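Local coordinates for polysaccharide deacetylase (PDB 2J13), which probably removes acetyl groups from N-acetylated sugars of the bacterial cell wall, as a zinc-binding family 4 carbohydrate esterase acting on peptidoglycan, at residues 91-96 / 136-141; 113-118 / 132-137; 72-77 / 100-105. All coordinates share one frame; numbering follows the deposited sequence. Where two conformers were deposited one is given.

Contact 1. Residues 91-96 / 136-141. With ZN (zinc ion), chain E.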
loop_
_atom_site.group_PDB
_atom_site.type_symbol
_atom_site.label_atom_id
_atom_site.label_comp_id
_atom_site.label_asym_id
_atom_site.label_seq_id
_atom_site.Cartn_x
_atom_site.Cartn_y
_atom_site.Cartn_z
ATOM N N HIS A 91 7.974 6.152 -11.720
ATOM C CA HIS A 91 7.948 5.573 -13.055
ATOM C C HIS A 91 6.525 5.270 -13.464
ATOM O O HIS A 91 6.099 5.551 -14.574
ATOM C CB HIS A 91 8.772 4.282 -13.101
ATOM C CG HIS A 91 8.705 3.547 -14.413
ATOM N ND1 HIS A 91 9.435 3.929 -15.523
ATOM C CD2 HIS A 91 8.020 2.440 -14.780
ATOM C CE1 HIS A 91 9.188 3.098 -16.519
ATOM N NE2 HIS A 91 8.336 2.183 -16.096
ATOM N N TYR A 92 5.762 4.732 -12.526
ATOM C CA TYR A 92 4.371 4.437 -12.802
ATOM C C TYR A 92 3.589 5.729 -13.078
ATOM O O TYR A 92 2.866 5.814 -14.070
ATOM C CB TYR A 92 3.756 3.662 -11.638
ATOM C CG TYR A 92 2.471 2.986 -12.032
ATOM C CD1 TYR A 92 1.276 3.654 -11.925
ATOM C CD2 TYR A 92 2.466 1.704 -12.521
ATOM C CE1 TYR A 92 0.099 3.064 -12.314
ATOM C CE2 TYR A 92 1.296 1.102 -12.927
ATOM C CZ TYR A 92 0.112 1.790 -12.797
ATOM O OH TYR A 92 -1.080 1.240 -13.197
ATOM N N ILE A 93 3.725 6.743 -12.216
ATOM C CA ILE A 93 3.021 8.021 -12.405
ATOM C C ILE A 93 3.328 8.644 -13.773
ATOM O O ILE A 93 2.413 9.092 -14.473
ATOM C CB ILE A 93 3.370 9.065 -11.313
ATOM C CG1 ILE A 93 2.844 8.646 -9.935
ATOM C CG2 ILE A 93 2.761 10.440 -11.654
ATOM C CD1 ILE A 93 3.494 9.434 -8.755
ATOM N N LYS A 94 4.599 8.661 -14.148
ATOM C CA LYS A 94 5.009 9.325 -15.400
ATOM C C LYS A 94 4.503 8.578 -16.635
ATOM O O LYS A 94 4.212 9.208 -17.678
ATOM C CB LYS A 94 6.527 9.444 -15.448
ATOM C CG LYS A 94 7.113 10.369 -14.378
ATOM C CD LYS A 94 6.962 11.867 -14.668
ATOM C CE LYS A 94 7.892 12.310 -15.776
ATOM N NZ LYS A 94 7.927 13.790 -15.953
ATOM N N THR A 95 4.428 7.253 -16.545
ATOM C CA THR A 95 4.113 6.408 -17.699
ATOM C C THR A 95 2.657 5.951 -17.773
ATOM O O THR A 95 2.236 5.418 -18.812
ATOM C CB THR A 95 5.039 5.182 -17.776
ATOM O OG1 THR A 95 4.869 4.313 -16.631
ATOM C CG2 THR A 95 6.510 5.628 -17.901
ATOM N N GLN A 96 1.885 6.157 -16.706
ATOM C CA GLN A 96 0.495 5.669 -16.663
ATOM C C GLN A 96 -0.468 6.710 -16.080
ATOM O O GLN A 96 -1.317 6.394 -15.235
ATOM C CB GLN A 96 0.416 4.340 -15.883
ATOM C CG GLN A 96 1.352 3.255 -16.381
ATOM C CD GLN A 96 1.006 2.700 -17.770
ATOM O OE1 GLN A 96 -0.125 2.848 -18.251
ATOM N NE2 GLN A 96 1.974 2.017 -18.401
ATOM N N THR A 136 4.763 12.309 -3.525
ATOM C CA THR A 136 3.633 12.977 -2.878
ATOM C C THR A 136 3.194 14.197 -3.675
ATOM O O THR A 136 2.026 14.353 -4.007
ATOM C CB THR A 136 3.937 13.353 -1.434
ATOM O OG1 THR A 136 4.049 12.136 -0.666
ATOM C CG2 THR A 136 2.823 14.217 -0.839
ATOM N N GLU A 137 4.168 15.010 -4.025
ATOM C CA GLU A 137 3.872 16.223 -4.813
ATOM C C GLU A 137 3.315 15.858 -6.191
ATOM O O GLU A 137 2.373 16.521 -6.692
ATOM C CB GLU A 137 5.135 17.069 -4.932
ATOM C CG GLU A 137 5.604 17.619 -3.591
ATOM C CD GLU A 137 6.835 18.510 -3.678
ATOM O OE1 GLU A 137 7.490 18.581 -4.736
ATOM O OE2 GLU A 137 7.150 19.120 -2.631
ATOM N N GLU A 138 3.861 14.837 -6.839
ATOM C CA GLU A 138 3.364 14.405 -8.149
ATOM C C GLU A 138 1.936 13.853 -8.061
ATOM O O GLU A 138 1.083 14.188 -8.913
ATOM C CB GLU A 138 4.306 13.392 -8.771
ATOM C CG GLU A 138 4.224 13.216 -10.235
ATOM C CD GLU A 138 4.830 14.405 -11.039
ATOM O OE1 GLU A 138 5.807 15.068 -10.580
ATOM O OE2 GLU A 138 4.328 14.665 -12.145
ATOM N N ILE A 139 1.642 13.029 -7.061
ATOM C CA ILE A 139 0.268 12.545 -6.874
ATOM C C ILE A 139 -0.726 13.717 -6.742
ATOM O O ILE A 139 -1.748 13.783 -7.453
ATOM C CB ILE A 139 0.141 11.621 -5.631
ATOM C CG1 ILE A 139 0.841 10.289 -5.874
ATOM C CG2 ILE A 139 -1.347 11.427 -5.274
ATOM C CD1 ILE A 139 1.088 9.505 -4.533
ATOM N N LYS A 140 -0.400 14.659 -5.865
ATOM C CA LYS A 140 -1.240 15.847 -5.622
ATOM C C LYS A 140 -1.410 16.713 -6.856
ATOM O O LYS A 140 -2.558 17.100 -7.190
ATOM C CB LYS A 140 -0.661 16.664 -4.488
ATOM C CG LYS A 140 -0.856 16.031 -3.115
ATOM C CD LYS A 140 -0.093 16.795 -2.063
ATOM C CE LYS A 140 -0.324 16.208 -0.702
ATOM N NZ LYS A 140 0.265 17.044 0.346
ATOM N N LYS A 141 -0.325 16.960 -7.578
ATOM C CA LYS A 141 -0.404 17.847 -8.792
ATOM C C LYS A 141 -1.137 17.151 -9.942
ATOM O O LYS A 141 -1.955 17.780 -10.624
ATOM C CB LYS A 141 0.978 18.208 -9.281
ATOM C CG LYS A 141 1.754 19.124 -8.379
ATOM C CD LYS A 141 1.146 20.523 -8.283
ATOM C CE LYS A 141 2.082 21.543 -7.639
ATOM N NZ LYS A 141 1.379 22.827 -7.281
HETATM ZN ZN ZN E . 10.794 5.183 -15.629
HETATM O O HOH W 1 10.239 7.170 -16.660
#
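Glu138 and Ile139, neighbours on helix 125-143, both lean on one residue of helix 90-95, Ile93, and these three side chains illustrate how a single branched residue can seat one helix on another that comes later in the chain. Glu138 comes first along the helix and offers its aliphatic part. Its chain leaves with CG anti to the backbone N (chi1 -159°) and bends at the next bond, which lays the methylenes against the isoleucine: CG of Glu138 lies 3.4 Å from CG2 of Ile93, and CB of Glu138 is 4.0 Å from CD1 of Ile93. The carboxylate stays at the margin, where OE2 of Glu138 is 5.3 Å from NZ of Lys94, too far for a bond but near enough that the opposite charges may attract weakly. Ile139 meets the same Ile93 CD1 that Glu138 CB touches, its own CG1 standing 4.0 Å from it, and the two isoleucine chains lie nearly perpendicular. Behind this pair, Val88 of strand 84-88 touches both isoleucines, so the apolar seam continues into the sheet. On helix 90-95, His91 ND1 binds a zinc ion at 1.9 Å, which also carries a water, a site apart from the zinc ion held by His113 and His117. Two helices resting side by side on parallel strands are what the NodB homology domain, a distorted beta/alpha barrel, presents around its outside.

Contact 2. Residues 113-118 / 132-137. With ZN (zinc ion), chain B.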
loop_
_atom_site.group_PDB
_atom_site.type_symbol
_atom_site.label_atom_id
_atom_site.label_comp_id
_atom_site.label_asym_id
_atom_site.label_seq_id
_atom_site.Cartn_x
_atom_site.Cartn_y
_atom_site.Cartn_z
ATOM N N HIS A 113 4.887 4.782 -3.073
ATOM C CA HIS A 113 5.798 3.638 -3.138
ATOM C C HIS A 113 7.211 4.086 -3.561
ATOM O O HIS A 113 8.004 3.263 -4.004
ATOM C CB HIS A 113 5.265 2.578 -4.095
ATOM C CG HIS A 113 5.797 1.193 -3.902
ATOM N ND1 HIS A 113 6.026 0.630 -2.668
ATOM C CD2 HIS A 113 6.067 0.232 -4.811
ATOM C CE1 HIS A 113 6.475 -0.611 -2.833
ATOM N NE2 HIS A 113 6.512 -0.877 -4.124
ATOM N N SER A 114 7.483 5.384 -3.426
ATOM C CA SER A 114 8.777 6.049 -3.754
ATOM C C SER A 114 9.028 6.340 -5.220
ATOM O O SER A 114 8.467 5.706 -6.103
ATOM C CB SER A 114 9.967 5.231 -3.219
ATOM O OG SER A 114 10.391 4.300 -4.175
ATOM N N TRP A 115 9.877 7.329 -5.490
ATOM C CA TRP A 115 10.115 7.742 -6.865
ATOM C C TRP A 115 10.758 6.668 -7.725
ATOM O O TRP A 115 10.244 6.333 -8.786
ATOM C CB TRP A 115 10.936 9.034 -6.915
ATOM C CG TRP A 115 10.929 9.567 -8.310
ATOM C CD1 TRP A 115 11.853 9.330 -9.291
ATOM C CD2 TRP A 115 9.876 10.319 -8.920
ATOM N NE1 TRP A 115 11.443 9.925 -10.475
ATOM C CE2 TRP A 115 10.230 10.521 -10.269
ATOM C CE3 TRP A 115 8.662 10.842 -8.447
ATOM C CZ2 TRP A 115 9.415 11.240 -11.157
ATOM C CZ3 TRP A 115 7.850 11.544 -9.333
ATOM C CH2 TRP A 115 8.238 11.735 -10.664
ATOM N N SER A 116 11.894 6.145 -7.279
ATOM C CA SER A 116 12.695 5.210 -8.071
ATOM C C SER A 116 12.792 3.783 -7.489
ATOM O O SER A 116 13.542 2.926 -8.027
ATOM C CB SER A 116 14.089 5.793 -8.309
ATOM O OG SER A 116 14.775 5.894 -7.100
ATOM N N HIS A 117 12.030 3.511 -6.425
ATOM C CA HIS A 117 11.953 2.174 -5.839
ATOM C C HIS A 117 13.299 1.615 -5.367
ATOM O O HIS A 117 13.569 0.426 -5.531
ATOM C CB HIS A 117 11.313 1.225 -6.878
ATOM C CG HIS A 117 10.661 -0.008 -6.313
ATOM N ND1 HIS A 117 11.233 -1.261 -6.408
ATOM C CD2 HIS A 117 9.447 -0.198 -5.748
ATOM C CE1 HIS A 117 10.417 -2.162 -5.875
ATOM N NE2 HIS A 117 9.311 -1.542 -5.484
ATOM N N PRO A 118 14.107 2.433 -4.673
ATOM C CA PRO A 118 15.298 1.897 -4.003
ATOM C C PRO A 118 14.934 1.254 -2.702
ATOM O O PRO A 118 13.892 1.544 -2.111
ATOM C CB PRO A 118 16.095 3.152 -3.708
ATOM C CG PRO A 118 15.024 4.147 -3.352
ATOM C CD PRO A 118 13.964 3.870 -4.400
ATOM N N LEU A 132 10.379 10.248 -1.262
ATOM C CA LEU A 132 8.978 10.323 -0.782
ATOM C C LEU A 132 8.294 11.604 -1.248
ATOM O O LEU A 132 7.195 11.564 -1.784
ATOM C CB LEU A 132 8.909 10.235 0.733
ATOM C CG LEU A 132 9.372 8.883 1.284
ATOM C CD1 LEU A 132 9.369 8.992 2.789
ATOM C CD2 LEU A 132 8.508 7.736 0.781
ATOM N N THR A 133 8.958 12.742 -1.062
ATOM C CA THR A 133 8.333 14.031 -1.357
ATOM C C THR A 133 8.015 14.172 -2.831
ATOM O O THR A 133 6.946 14.723 -3.177
ATOM C CB THR A 133 9.225 15.198 -0.898
ATOM O OG1 THR A 133 9.472 15.071 0.521
ATOM C CG2 THR A 133 8.518 16.532 -1.183
ATOM N N SER A 134 8.877 13.691 -3.706
ATOM C CA SER A 134 8.634 13.787 -5.142
ATOM C C SER A 134 7.351 13.069 -5.573
ATOM O O SER A 134 6.571 13.605 -6.374
ATOM C CB SER A 134 9.827 13.320 -5.957
ATOM O OG SER A 134 10.160 11.997 -5.707
ATOM N N VAL A 135 7.119 11.871 -5.060
ATOM C CA VAL A 135 5.886 11.149 -5.341
ATOM C C VAL A 135 4.676 11.842 -4.758
ATOM O O VAL A 135 3.634 11.943 -5.428
ATOM C CB VAL A 135 5.943 9.645 -4.846
ATOM C CG1 VAL A 135 4.589 8.932 -4.967
ATOM C CG2 VAL A 135 6.951 8.877 -5.629
ATOM N N THR A 136 4.763 12.309 -3.525
ATOM C CA THR A 136 3.633 12.977 -2.878
ATOM C C THR A 136 3.194 14.197 -3.675
ATOM O O THR A 136 2.026 14.353 -4.007
ATOM C CB THR A 136 3.937 13.353 -1.434
ATOM O OG1 THR A 136 4.049 12.136 -0.666
ATOM C CG2 THR A 136 2.823 14.217 -0.839
ATOM N N GLU A 137 4.168 15.010 -4.025
ATOM C CA GLU A 137 3.872 16.223 -4.813
ATOM C C GLU A 137 3.315 15.858 -6.191
ATOM O O GLU A 137 2.373 16.521 -6.692
ATOM C CB GLU A 137 5.135 17.069 -4.932
ATOM C CG GLU A 137 5.604 17.619 -3.591
ATOM C CD GLU A 137 6.835 18.510 -3.678
ATOM O OE1 GLU A 137 7.490 18.581 -4.736
ATOM O OE2 GLU A 137 7.150 19.120 -2.631
HETATM ZN ZN ZN B . 7.508 -2.421 -4.976
#
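Ser114 and Trp115 are the residues through which the loop after strand 109-112 meets helix 125-143, in a worked example of a metal-binding loop braced from behind. His113 opens the segment with its side chain turned from the helix; its NE2 binds the zinc ion at 2.0 Å, and its ND1 is hydrogen-bonded to the backbone O of Arg152, which fixes the rotation of the ring. Ser114 also points its side chain from the helix and uses it to tie the loop together: OG donates to the O of His113 at 2.6 Å, in the carbonyl plane on a lone pair, and accepts a weak bond from the N of His117. The helix therefore meets the backbone of Ser114, and CG2 of Val135 presses within 3.3 Å of its carbonyl C. Trp115 sends its indole along the helix. CG2 of Val135 is 3.8 Å from Trp115 CE3, and OG of Ser134 lies 3.3 Å from Trp115 CB, approaching the ring obliquely. That hydroxyl, set by chi1 of 60°, is hydrogen-bonded to the O of Glu130 one turn back, so it can lie beside carbon with its polarity already met. His117 supplies the second ligand of this segment, its NE2 at 2.1 Å from the zinc ion. Residues 113-117 form the His-Ser/Thr-x-x-His zinc motif of family 4 esterases, its turn held by Ser114 OG. The chemistry thus divides: metal coordination on one side, van der Waals contact with the helix on the other. Bracing of this kind probably helps keep the two imidazoles positioned for the metal.

Contact 3. Residues 72-77 / 100-105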
loop_
_atom_site.group_PDB
_atom_site.type_symbol
_atom_site.label_atom_id
_atom_site.label_comp_id
_atom_site.label_asym_id
_atom_site.label_seq_id
_atom_site.Cartn_x
_atom_site.Cartn_y
_atom_site.Cartn_z
ATOM N N LYS A 72 -8.356 -3.556 -15.965
ATOM C CA LYS A 72 -9.290 -4.668 -15.700
ATOM C C LYS A 72 -9.534 -4.850 -14.199
ATOM O O LYS A 72 -10.664 -5.107 -13.795
ATOM C CB LYS A 72 -8.781 -5.962 -16.344
ATOM C CG LYS A 72 -8.899 -5.971 -17.873
ATOM C CD LYS A 72 -7.979 -7.019 -18.493
ATOM C CE LYS A 72 -8.565 -7.669 -19.753
ATOM N NZ LYS A 72 -7.807 -8.887 -20.185
ATOM N N ILE A 73 -8.485 -4.700 -13.373
ATOM C CA ILE A 73 -8.640 -4.666 -11.907
ATOM C C ILE A 73 -9.579 -3.537 -11.511
ATOM O O ILE A 73 -10.499 -3.718 -10.705
ATOM C CB ILE A 73 -7.245 -4.477 -11.186
ATOM C CG1 ILE A 73 -6.408 -5.729 -11.330
ATOM C CG2 ILE A 73 -7.409 -4.121 -9.733
ATOM C CD1 ILE A 73 -6.911 -6.909 -10.626
ATOM N N LEU A 74 -9.345 -2.353 -12.060
ATOM C CA LEU A 74 -10.146 -1.202 -11.703
ATOM C C LEU A 74 -11.606 -1.443 -12.113
ATOM O O LEU A 74 -12.505 -1.070 -11.396
ATOM C CB LEU A 74 -9.603 0.067 -12.359
ATOM C CG LEU A 74 -8.336 0.626 -11.653
ATOM C CD1 LEU A 74 -7.603 1.606 -12.538
ATOM C CD2 LEU A 74 -8.736 1.268 -10.327
ATOM N N ASP A 75 -11.804 -2.089 -13.251
ATOM C CA ASP A 75 -13.190 -2.403 -13.695
ATOM C C ASP A 75 -13.905 -3.303 -12.656
ATOM O O ASP A 75 -15.082 -3.100 -12.336
ATOM C CB ASP A 75 -13.170 -3.096 -15.051
ATOM C CG ASP A 75 -12.771 -2.180 -16.207
ATOM O OD1 ASP A 75 -12.838 -0.945 -16.078
ATOM O OD2 ASP A 75 -12.411 -2.724 -17.284
ATOM N N VAL A 76 -13.210 -4.339 -12.184
ATOM C CA VAL A 76 -13.745 -5.215 -11.152
ATOM C C VAL A 76 -14.078 -4.421 -9.877
ATOM O O VAL A 76 -15.148 -4.539 -9.316
ATOM C CB VAL A 76 -12.811 -6.386 -10.824
ATOM C CG1 VAL A 76 -13.303 -7.127 -9.609
ATOM C CG2 VAL A 76 -12.648 -7.331 -12.019
ATOM N N LEU A 77 -13.153 -3.594 -9.397
ATOM C CA LEU A 77 -13.389 -2.849 -8.163
ATOM C C LEU A 77 -14.595 -1.906 -8.263
ATOM O O LEU A 77 -15.338 -1.721 -7.294
ATOM C CB LEU A 77 -12.115 -2.047 -7.793
ATOM C CG LEU A 77 -10.899 -2.915 -7.458
ATOM C CD1 LEU A 77 -9.643 -1.976 -7.266
ATOM C CD2 LEU A 77 -11.166 -3.751 -6.233
ATOM N N LEU A 100 -3.724 6.382 -13.277
ATOM C CA LEU A 100 -3.671 7.149 -12.060
ATOM C C LEU A 100 -4.946 7.983 -11.845
ATOM O O LEU A 100 -5.506 8.019 -10.768
ATOM C CB LEU A 100 -2.417 8.008 -12.104
ATOM C CG LEU A 100 -1.835 8.581 -10.835
ATOM C CD1 LEU A 100 -1.269 7.503 -9.912
ATOM C CD2 LEU A 100 -0.749 9.548 -11.258
ATOM N N LEU A 101 -5.414 8.640 -12.918
ATOM C CA LEU A 101 -6.622 9.403 -12.852
ATOM C C LEU A 101 -7.851 8.528 -12.598
ATOM O O LEU A 101 -8.765 8.963 -11.916
ATOM C CB LEU A 101 -6.761 10.237 -14.131
ATOM C CG LEU A 101 -5.712 11.354 -14.148
ATOM C CD1 LEU A 101 -5.666 12.025 -15.510
ATOM C CD2 LEU A 101 -6.040 12.376 -13.072
ATOM N N ARG A 102 -7.881 7.320 -13.141
ATOM C CA ARG A 102 -8.959 6.362 -12.796
ATOM C C ARG A 102 -8.941 6.043 -11.313
ATOM O O ARG A 102 -9.961 5.918 -10.663
ATOM C CB ARG A 102 -8.816 5.051 -13.576
ATOM C CG ARG A 102 -9.171 5.146 -15.066
ATOM C CD ARG A 102 -9.431 3.806 -15.673
ATOM N NE ARG A 102 -10.590 3.158 -15.070
ATOM C CZ ARG A 102 -10.901 1.877 -15.234
ATOM N NH1 ARG A 102 -10.163 1.096 -15.998
ATOM N NH2 ARG A 102 -11.964 1.376 -14.632
ATOM N N MET A 103 -7.751 5.872 -10.746
ATOM C CA MET A 103 -7.679 5.558 -9.335
ATOM C C MET A 103 -8.356 6.637 -8.480
ATOM O O MET A 103 -9.172 6.337 -7.598
ATOM C CB MET A 103 -6.212 5.351 -8.937
ATOM C CG MET A 103 -5.584 4.097 -9.538
ATOM S SD MET A 103 -3.773 4.162 -9.280
ATOM C CE MET A 103 -3.214 2.793 -10.314
ATOM N N LYS A 104 -8.055 7.899 -8.771
ATOM C CA LYS A 104 -8.623 9.007 -8.006
ATOM C C LYS A 104 -10.112 9.177 -8.311
ATOM O O LYS A 104 -10.902 9.343 -7.394
ATOM C CB LYS A 104 -7.865 10.306 -8.287
ATOM C CG LYS A 104 -8.410 11.542 -7.566
ATOM C CD LYS A 104 -9.328 12.380 -8.473
ATOM C CE LYS A 104 -9.637 13.736 -7.892
ATOM N NZ LYS A 104 -10.658 13.715 -6.809
ATOM N N ASP A 105 -10.458 9.102 -9.581
ATOM C CA ASP A 105 -11.830 9.355 -10.044
ATOM C C ASP A 105 -12.800 8.287 -9.595
ATOM O O ASP A 105 -13.983 8.584 -9.384
ATOM C CB ASP A 105 -11.864 9.497 -11.571
ATOM C CG ASP A 105 -11.137 10.748 -12.072
ATOM O OD1 ASP A 105 -10.855 11.663 -11.259
ATOM O OD2 ASP A 105 -10.821 10.818 -13.285
#
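Arg102 reaches from helix 97-105 to Asp75 on helix 70-80 and closes a salt bridge, a case of one long side chain spanning the gap between two neighbouring helices. NH2 of Arg102 donates to OD1 of Asp75 at 2.9 Å. The meeting is slanted: the nitrogen comes to OD1 on its anti side and out of the carboxylate plane, and the two flat groups are turned 38° apart. NH1 of Arg102 adds a weak, longer bond to the same oxygen, so OD1 receives both terminal nitrogens. Beneath the charged pair, Leu74 runs antiparallel to the arginine chain. Its CB lies over one face of the guanidinium, displaced from the centre and 3.5 Å from NH2 of Arg102, while Leu74 CD1 is 3.8 Å from Arg102 CB. Deeper still, CD2 of Leu74 approaches CG of Met103 at 4.3 Å, and both of these residues touch Phe86 of strand 84-88. The next shell holds the guanidinium in place. A bend at chi3 (63°) turns the head of Arg102 aside, where it is held by Gly71 O, hydrogen-bonded to NH1, and Asp75 from helix 70-80, and by Glu106, salt-bridged to NE, just past the end of its own helix; the two carboxylates would be expected to stabilise its positive charge. The short helical segments run nearly parallel, 11° apart with axes 11.0 Å from each other. Such a pair of co-directional helices, lying against strands 56-63 and 84-88, which pair in parallel with helix 70-80 as their beta-alpha-beta crossover, belongs to the beta/alpha barrel of the NodB homology domain.

How the contacts relate
The three contacts lie within one NodB homology domain and join outer helices and the zinc-binding loop of one barrel. Contact 3 comes first, linking helix 70-80 to helix 97-105; contact 1 links helix 90-95 to helix 125-143, and its segments alternate with those of contact 3. Contact 2 joins the zinc-binding loop to the same helix 125-143. Contacts 1 and 2 have centres 9 Å apart and share Thr136 and Glu137, with Ile93 packed on Val135. Contacts 1 and 3, about 15 Å apart between centres, meet where Ile93 touches Leu100. Contacts 2 and 3 do not touch, so contact 1 connects the metal-site side to the more distant helix pair.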